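Microcompartments protein (Halothece sp. PCC 7418, PDB 5VGU) probably forms hexameric tiles of the beta-carboxysome shell, alone or mixed with the related protein CcmK3. Local coordinates at residues T31-I36 and T44-G49; G7-K12 and A60-V65. All coordinates share one frame; numbering follows the deposited sequence.

Contact 1 (T31-I36 and T44-G49); sequences TLVGYI and TIIIRG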
ATOM      1  N   THR A  31      19.375 -11.893 -17.431  1.00 19.44           N
ATOM      2  CA  THR A  31      18.267 -11.047 -17.845  1.00 20.27           C
ATOM      3  C   THR A  31      17.520 -10.573 -16.602  1.00 18.84           C
ATOM      4  O   THR A  31      17.104 -11.390 -15.767  1.00 17.75           O
ATOM      5  CB  THR A  31      17.293 -11.805 -18.756  1.00 22.37           C
ATOM      6  OG1 THR A  31      17.974 -12.326 -19.907  1.00 23.88           O
ATOM      7  CG2 THR A  31      16.165 -10.904 -19.194  1.00 22.76           C
ATOM      8  N   LEU A  32      17.340  -9.264 -16.495  1.00 17.97           N
ATOM      9  CA  LEU A  32      16.444  -8.692 -15.506  1.00 17.42           C
ATOM     10  C   LEU A  32      15.029  -8.868 -16.029  1.00 18.47           C
ATOM     11  O   LEU A  32      14.713  -8.378 -17.115  1.00 18.97           O
ATOM     12  CB  LEU A  32      16.773  -7.215 -15.286  1.00 16.42           C
ATOM     13  CG  LEU A  32      15.844  -6.440 -14.359  1.00 17.46           C
ATOM     14  CD1 LEU A  32      15.995  -6.891 -12.915  1.00 18.63           C
ATOM     15  CD2 LEU A  32      16.163  -4.927 -14.539  1.00 19.05           C
ATOM     16  N   VAL A  33      14.200  -9.622 -15.307  1.00 17.54           N
ATOM     17  CA  VAL A  33      12.865  -9.940 -15.805  1.00 17.08           C
ATOM     18  C   VAL A  33      11.756  -9.104 -15.163  1.00 18.85           C
ATOM     19  O   VAL A  33      10.673  -8.970 -15.760  1.00 18.76           O
ATOM     20  CB  VAL A  33      12.563 -11.451 -15.654  1.00 16.96           C
ATOM     21  CG1 VAL A  33      13.616 -12.270 -16.369  1.00 18.75           C
ATOM     22  CG2 VAL A  33      12.448 -11.886 -14.215  1.00 18.19           C
ATOM     23  N   GLY A  34      11.985  -8.530 -13.990  1.00 19.31           N
ATOM     24  CA  GLY A  34      10.928  -7.771 -13.336  1.00 19.89           C
ATOM     25  C   GLY A  34      11.388  -7.200 -12.013  1.00 18.98           C
ATOM     26  O   GLY A  34      12.509  -7.448 -11.547  1.00 17.00           O
ATOM     27  N   TYR A  35      10.513  -6.376 -11.435  1.00 18.73           N
ATOM     28  CA  TYR A  35      10.727  -5.825 -10.107  1.00 18.78           C
ATOM     29  C   TYR A  35       9.389  -5.766  -9.379  1.00 18.47           C
ATOM     30  O   TYR A  35       8.315  -5.808  -9.996  1.00 20.72           O
ATOM     31  CB  TYR A  35      11.383  -4.427 -10.150  1.00 17.20           C
ATOM     32  CG  TYR A  35      10.436  -3.246 -10.355  1.00 16.05           C
ATOM     33  CD1 TYR A  35       9.823  -3.036 -11.586  1.00 20.40           C
ATOM     34  CD2 TYR A  35      10.184  -2.329  -9.329  1.00 22.96           C
ATOM     35  CE1 TYR A  35       8.974  -1.953 -11.792  1.00 19.80           C
ATOM     36  CE2 TYR A  35       9.332  -1.240  -9.526  1.00 20.52           C
ATOM     37  CZ  TYR A  35       8.726  -1.066 -10.754  1.00 22.84           C
ATOM     38  OH  TYR A  35       7.871   0.008 -10.977  1.00 24.70           O
ATOM     39  N   ILE A  36       9.473  -5.657  -8.052  1.00 17.69           N
ATOM     40  CA  ILE A  36       8.314  -5.605  -7.166  1.00 19.13           C
ATOM     41  C   ILE A  36       8.456  -4.403  -6.245  1.00 17.66           C
ATOM     42  O   ILE A  36       9.505  -4.217  -5.629  1.00 18.45           O
ATOM     43  CB  ILE A  36       8.171  -6.877  -6.293  1.00 18.32           C
ATOM     44  CG1 ILE A  36       8.310  -8.158  -7.105  1.00 22.57           C
ATOM     45  CG2 ILE A  36       6.839  -6.850  -5.533  1.00 22.55           C
ATOM     46  CD1 ILE A  36       8.334  -9.429  -6.227  1.00 23.64           C
ATOM     47  N   THR A  44      12.184  -5.059  -4.905  1.00 16.57           N
ATOM     48  CA  THR A  44      12.758  -6.358  -5.230  1.00 15.81           C
ATOM     49  C   THR A  44      13.036  -6.420  -6.724  1.00 16.20           C
ATOM     50  O   THR A  44      12.179  -6.048  -7.526  1.00 20.23           O
ATOM     51  CB  THR A  44      11.798  -7.512  -4.856  1.00 17.06           C
ATOM     52  OG1 THR A  44      11.221  -7.292  -3.567  1.00 18.91           O
ATOM     53  CG2 THR A  44      12.494  -8.847  -4.874  1.00 18.57           C
ATOM     54  N   ILE A  45      14.199  -6.939  -7.112  1.00 18.98           N
ATOM     55  CA  ILE A  45      14.455  -7.207  -8.521  1.00 15.73           C
ATOM     56  C   ILE A  45      14.737  -8.696  -8.684  1.00 16.48           C
ATOM     57  O   ILE A  45      15.211  -9.359  -7.759  1.00 16.44           O
ATOM     58  CB  ILE A  45      15.605  -6.362  -9.104  1.00 16.08           C
ATOM     59  CG1 ILE A  45      16.847  -6.393  -8.187  1.00 19.87           C
ATOM     60  CG2 ILE A  45      15.116  -4.927  -9.364  1.00 16.69           C
ATOM     61  CD1 ILE A  45      18.056  -5.718  -8.784  1.00 18.73           C
ATOM     62  N   ILE A  46      14.455  -9.206  -9.886  1.00 15.03           N
ATOM     63  CA  ILE A  46      14.552 -10.627 -10.206  1.00 17.10           C
ATOM     64  C   ILE A  46      15.340 -10.770 -11.501  1.00 16.15           C
ATOM     65  O   ILE A  46      14.986 -10.175 -12.528  1.00 15.44           O
ATOM     66  CB  ILE A  46      13.169 -11.291 -10.348  1.00 17.52           C
ATOM     67  CG1 ILE A  46      12.361 -11.145  -9.044  1.00 17.26           C
ATOM     68  CG2 ILE A  46      13.320 -12.757 -10.697  1.00 16.28           C
ATOM     69  CD1 ILE A  46      11.475  -9.948  -9.039  1.00 29.23           C
ATOM     70  N   ILE A  47      16.370 -11.602 -11.472  1.00 17.45           N
ATOM     71  CA  ILE A  47      17.141 -11.901 -12.666  1.00 13.72           C
ATOM     72  C   ILE A  47      17.045 -13.399 -12.927  1.00 15.33           C
ATOM     73  O   ILE A  47      16.811 -14.190 -12.014  1.00 15.08           O
ATOM     74  CB  ILE A  47      18.627 -11.476 -12.580  1.00 19.27           C
ATOM     75  CG1 ILE A  47      19.301 -12.102 -11.355  1.00 19.24           C
ATOM     76  CG2 ILE A  47      18.758  -9.976 -12.545  1.00 18.32           C
ATOM     77  CD1 ILE A  47      20.814 -11.947 -11.331  1.00 19.34           C
ATOM     78  N   ARG A  48      17.236 -13.773 -14.192  1.00 16.28           N
ATOM     79  CA  ARG A  48      17.309 -15.164 -14.612  1.00 17.48           C
ATOM     80  C   ARG A  48      18.543 -15.375 -15.470  1.00 18.64           C
ATOM     81  O   ARG A  48      18.975 -14.479 -16.207  1.00 16.10           O
ATOM     82  CB  ARG A  48      16.089 -15.583 -15.420  1.00 17.90           C
ATOM     83  CG  ARG A  48      14.747 -15.402 -14.684  1.00 17.59           C
ATOM     84  CD  ARG A  48      14.600 -16.335 -13.462  1.00 17.13           C
ATOM     85  NE  ARG A  48      14.606 -17.737 -13.842  1.00 18.21           N
ATOM     86  CZ  ARG A  48      13.561 -18.436 -14.264  1.00 17.53           C
ATOM     87  NH1 ARG A  48      12.357 -17.890 -14.371  1.00 19.36           N
ATOM     88  NH2 ARG A  48      13.729 -19.707 -14.608  1.00 17.70           N
ATOM     89  N   GLY A  49      19.065 -16.590 -15.395  1.00 18.18           N
ATOM     90  CA  GLY A  49      20.179 -16.997 -16.223  1.00 18.66           C
ATOM     91  C   GLY A  49      20.768 -18.297 -15.715  1.00 17.80           C
ATOM     92  O   GLY A  49      20.255 -18.928 -14.776  1.00 19.11           O
TER
HETATM   93  O   HOH W   1      19.198 -14.729 -19.403  1.00 23.36           O

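Contact 2 (G7-K12 and A60-V65); sequences GSLETK and AGIHAV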
ATOM      1  N   GLY A   7      17.764 -15.222  -9.443  1.00 17.73           N
ATOM      2  CA  GLY A   7      18.328 -14.403  -8.382  1.00 18.00           C
ATOM      3  C   GLY A   7      17.339 -13.318  -7.998  1.00 16.85           C
ATOM      4  O   GLY A   7      16.706 -12.710  -8.867  1.00 17.57           O
ATOM      5  N   SER A   8      17.247 -13.055  -6.702  1.00 18.04           N
ATOM      6  CA  SER A   8      16.369 -12.008  -6.224  1.00 16.84           C
ATOM      7  C   SER A   8      17.098 -11.207  -5.166  1.00 17.63           C
ATOM      8  O   SER A   8      17.714 -11.780  -4.262  1.00 18.93           O
ATOM      9  CB  SER A   8      15.059 -12.596  -5.651  1.00 17.54           C
ATOM     10  OG  SER A   8      14.197 -11.549  -5.216  1.00 21.81           O
ATOM     11  N   LEU A   9      16.988  -9.894  -5.272  1.00 19.55           N
ATOM     12  CA  LEU A   9      17.655  -8.959  -4.381  1.00 17.53           C
ATOM     13  C   LEU A   9      16.679  -7.843  -4.042  1.00 17.56           C
ATOM     14  O   LEU A   9      15.980  -7.335  -4.922  1.00 18.16           O
ATOM     15  CB  LEU A   9      18.931  -8.423  -5.053  1.00 18.15           C
ATOM     16  CG  LEU A   9      19.770  -7.389  -4.312  1.00 22.22           C
ATOM     17  CD1 LEU A   9      21.215  -7.534  -4.728  1.00 24.14           C
ATOM     18  CD2 LEU A   9      19.276  -5.981  -4.607  1.00 18.04           C
ATOM     19  N   GLU A  10      16.670  -7.431  -2.776  1.00 19.67           N
ATOM     20  CA  GLU A  10      15.721  -6.443  -2.293  1.00 17.48           C
ATOM     21  C   GLU A  10      16.460  -5.374  -1.503  1.00 18.87           C
ATOM     22  O   GLU A  10      17.265  -5.699  -0.622  1.00 19.60           O
ATOM     23  CB  GLU A  10      14.640  -7.141  -1.434  1.00 16.98           C
ATOM     24  CG  GLU A  10      13.502  -6.289  -0.940  1.00 21.05           C
ATOM     25  CD  GLU A  10      12.400  -7.131  -0.299  1.00 22.09           C
ATOM     26  OE1 GLU A  10      11.958  -8.109  -0.938  1.00 19.43           O
ATOM     27  OE2 GLU A  10      11.980  -6.795   0.833  1.00 21.92           O
ATOM     28  N   THR A  11      16.191  -4.100  -1.827  1.00 18.27           N
ATOM     29  CA  THR A  11      16.837  -2.966  -1.175  1.00 18.33           C
ATOM     30  C   THR A  11      15.815  -2.086  -0.469  1.00 20.96           C
ATOM     31  O   THR A  11      14.627  -2.075  -0.793  1.00 19.29           O
ATOM     32  CB  THR A  11      17.606  -2.087  -2.176  1.00 17.35           C
ATOM     33  OG1 THR A  11      16.696  -1.501  -3.122  1.00 19.41           O
ATOM     34  CG2 THR A  11      18.656  -2.887  -2.940  1.00 20.20           C
ATOM     35  N   LYS A  12      16.310  -1.310   0.487  1.00 20.34           N
ATOM     36  CA  LYS A  12      15.572  -0.164   0.991  1.00 20.62           C
ATOM     37  C   LYS A  12      15.830   0.998   0.040  1.00 19.49           C
ATOM     38  O   LYS A  12      16.978   1.431  -0.117  1.00 19.96           O
ATOM     39  CB  LYS A  12      16.016   0.173   2.413  1.00 23.90           C
ATOM     40  CG  LYS A  12      15.159   1.237   3.111  1.00 25.59           C
ATOM     41  CD  LYS A  12      13.784   0.698   3.474  1.00 30.51           C
ATOM     42  CE  LYS A  12      13.131   1.548   4.548  1.00 37.71           C
ATOM     43  NZ  LYS A  12      11.971   0.839   5.167  1.00 47.06           N
ATOM     44  N   ALA A  60      27.989  -8.765  -8.013  1.00 21.73           N
ATOM     45  CA  ALA A  60      28.127  -7.398  -8.499  1.00 21.36           C
ATOM     46  C   ALA A  60      26.971  -6.525  -8.015  1.00 23.64           C
ATOM     47  O   ALA A  60      27.170  -5.354  -7.660  1.00 20.59           O
ATOM     48  CB  ALA A  60      28.204  -7.397 -10.023  1.00 22.27           C
ATOM     49  N   GLY A  61      25.752  -7.074  -8.014  1.00 22.27           N
ATOM     50  CA  GLY A  61      24.604  -6.317  -7.540  1.00 20.17           C
ATOM     51  C   GLY A  61      24.697  -5.970  -6.065  1.00 20.63           C
ATOM     52  O   GLY A  61      24.377  -4.851  -5.653  1.00 22.27           O
ATOM     53  N   ILE A  62      25.129  -6.924  -5.250  1.00 23.58           N
ATOM     54  CA  ILE A  62      25.302  -6.678  -3.819  1.00 24.67           C
ATOM     55  C   ILE A  62      26.292  -5.545  -3.596  1.00 26.28           C
ATOM     56  O   ILE A  62      26.060  -4.631  -2.797  1.00 26.33           O
ATOM     57  CB  ILE A  62      25.740  -7.979  -3.114  1.00 24.46           C
ATOM     58  CG1 ILE A  62      24.563  -8.960  -3.030  1.00 27.93           C
ATOM     59  CG2 ILE A  62      26.344  -7.698  -1.733  1.00 26.99           C
ATOM     60  CD1 ILE A  62      24.968 -10.343  -2.645  1.00 30.67           C
ATOM     61  N   HIS A  63      27.425  -5.591  -4.295  1.00 27.03           N
ATOM     62  CA  HIS A  63      28.417  -4.538  -4.132  1.00 28.90           C
ATOM     63  C   HIS A  63      27.929  -3.203  -4.671  1.00 26.32           C
ATOM     64  O   HIS A  63      28.286  -2.160  -4.119  1.00 30.78           O
ATOM     65  CB  HIS A  63      29.725  -4.979  -4.779  1.00 34.23           C
ATOM     66  CG  HIS A  63      30.435  -6.019  -3.968  1.00 44.69           C
ATOM     67  ND1 HIS A  63      30.069  -7.349  -3.983  1.00 54.24           N
ATOM     68  CD2 HIS A  63      31.440  -5.916  -3.068  1.00 51.56           C
ATOM     69  CE1 HIS A  63      30.836  -8.025  -3.148  1.00 56.91           C
ATOM     70  NE2 HIS A  63      31.680  -7.179  -2.582  1.00 67.92           N
ATOM     71  N   ALA A  64      27.082  -3.203  -5.706  1.00 24.53           N
ATOM     72  CA  ALA A  64      26.606  -1.942  -6.263  1.00 22.20           C
ATOM     73  C   ALA A  64      25.653  -1.224  -5.320  1.00 24.28           C
ATOM     74  O   ALA A  64      25.518   0.006  -5.406  1.00 27.40           O
ATOM     75  CB  ALA A  64      25.909  -2.160  -7.603  1.00 22.46           C
ATOM     76  N   VAL A  65      24.961  -1.951  -4.435  1.00 23.79           N
ATOM     77  CA  VAL A  65      24.018  -1.272  -3.554  1.00 24.58           C
ATOM     78  C   VAL A  65      24.736  -0.208  -2.722  1.00 32.76           C
ATOM     79  O   VAL A  65      24.187   0.869  -2.463  1.00 31.80           O
ATOM     80  CB  VAL A  65      23.265  -2.273  -2.659  1.00 22.94           C
ATOM     81  CG1 VAL A  65      22.413  -1.524  -1.669  1.00 23.35           C
ATOM     82  CG2 VAL A  65      22.385  -3.216  -3.499  1.00 21.12           C
TER

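Contact 1 (T31-I36 and T44-G49)
T31 and R48 pair their backbones in both directions: T31 N donates to R48 O at 2.9 Å with an almost straight N-H...O angle of 172°, and R48 N returns a bond to T31 O. A water joined to T31 OG1 also donates to R48 O, so that this carbonyl takes two hydrogen bonds. At the far end, I36 and T44 form a second reciprocal pair, with I36 N to T44 O at 2.8 Å. Between the two, the register slips by one residue between L32 and G34, a beta bulge in strand 30-39, with both V33 N and G34 O bonded to I46. I46 N donates to G34 O at 3.1 Å, tilted 28° from the plane of that carbonyl.

Side chains then pack on both faces of this antiparallel hairpin. On one, L32 lays CD1 against I45 CB at 3.9 Å, the two side chains crossing nearly at right angles, while Y35 CB meets I45 CG2. Helices 14-27 and 51-65 cover I45 and I47 on that face. V33, at the bulge, reaches the residues of the other face, I46 and R48: CG2 touches I46 CG2 at 3.7 Å, and CG1, anti to the carbonyl carbon (chi1 -57°), lies against R48 CG. R48 then curls along its length, carrying its guanidinium to E87 and the I92 carbonyl.

L32 N, turned away from strand 44-49, hydrogen-bonds to N85 OD1 of a second subunit. Six backbone bonds thus hold the hairpin at the edge of the BMC-domain sheet, where strand 30-39 is outermost within this chain, with apolar side chains packing over the strands.

Contact 2 (G7-K12 and A60-V65)
Strand 7-12 and helix 60-65 run in nearly the same direction, 7° apart, with their axes 10.0 Å from each other, and L9 and T11 both point from the strand toward the helix. L9 does most of the bridging. Its CG stands anti to the backbone N (chi1 178°), and the two methyls at its end part company: CD1 goes to the G61-I62 turn of the helix, CD2 toward V65. CD1 rests 4.0 Å from G61 C and equally near I62 CG1, the leucine and isoleucine side chains meeting at a slant. G61 has no side chain here, so the leucine methyl comes directly against helix backbone. The approach of L9 CD2 to V65 CG2 is looser, at 4.3 Å.

This is the alpha/beta layering of the BMC domain, in which helices 14-27 and 51-65 pack on one face of the antiparallel sheet; L9 also touches M24 of the first helix and L73 of the neighbouring strand 72-79. Two residues further along the strand, T11 offers its methyl to the helix. T11 CG2 lies 3.8 Å from V65 CG2 and 4.2 Å from V65 CG1, and the two side chains lie alongside each other, pointing opposite ways. With chi1 at 64°, T11 OG1 sits between the backbone N and the carbonyl carbon, where it hydrogen-bonds to the carbonyl of G13, and the methyl is left to face V65. The alternate residue E10 instead serves the opposite face of the sheet, where its carboxylate meets R42 and accepts a hydrogen bond from F14 N of a third subunit.

Both contacts are largely buried, but contact 1 lies nearer the middle of the chain and joins two strands within the sheet, whereas contact 2 joins the sheet to a helix layered on it. Their chemistry follows: six backbone hydrogen bonds in contact 1, a small apolar interface in contact 2. Strands 42-49 and 5-12 are neighbours, so the two meet directly. I45 N bonds to L9 O at 2.9 Å, and on the face away from helices 14-27 and 51-65 T44 OG1 lies 2.8 Å from E10 OE1, a probable hydrogen bond. That face receives F14 of a third subunit, which packs on residues from both contacts.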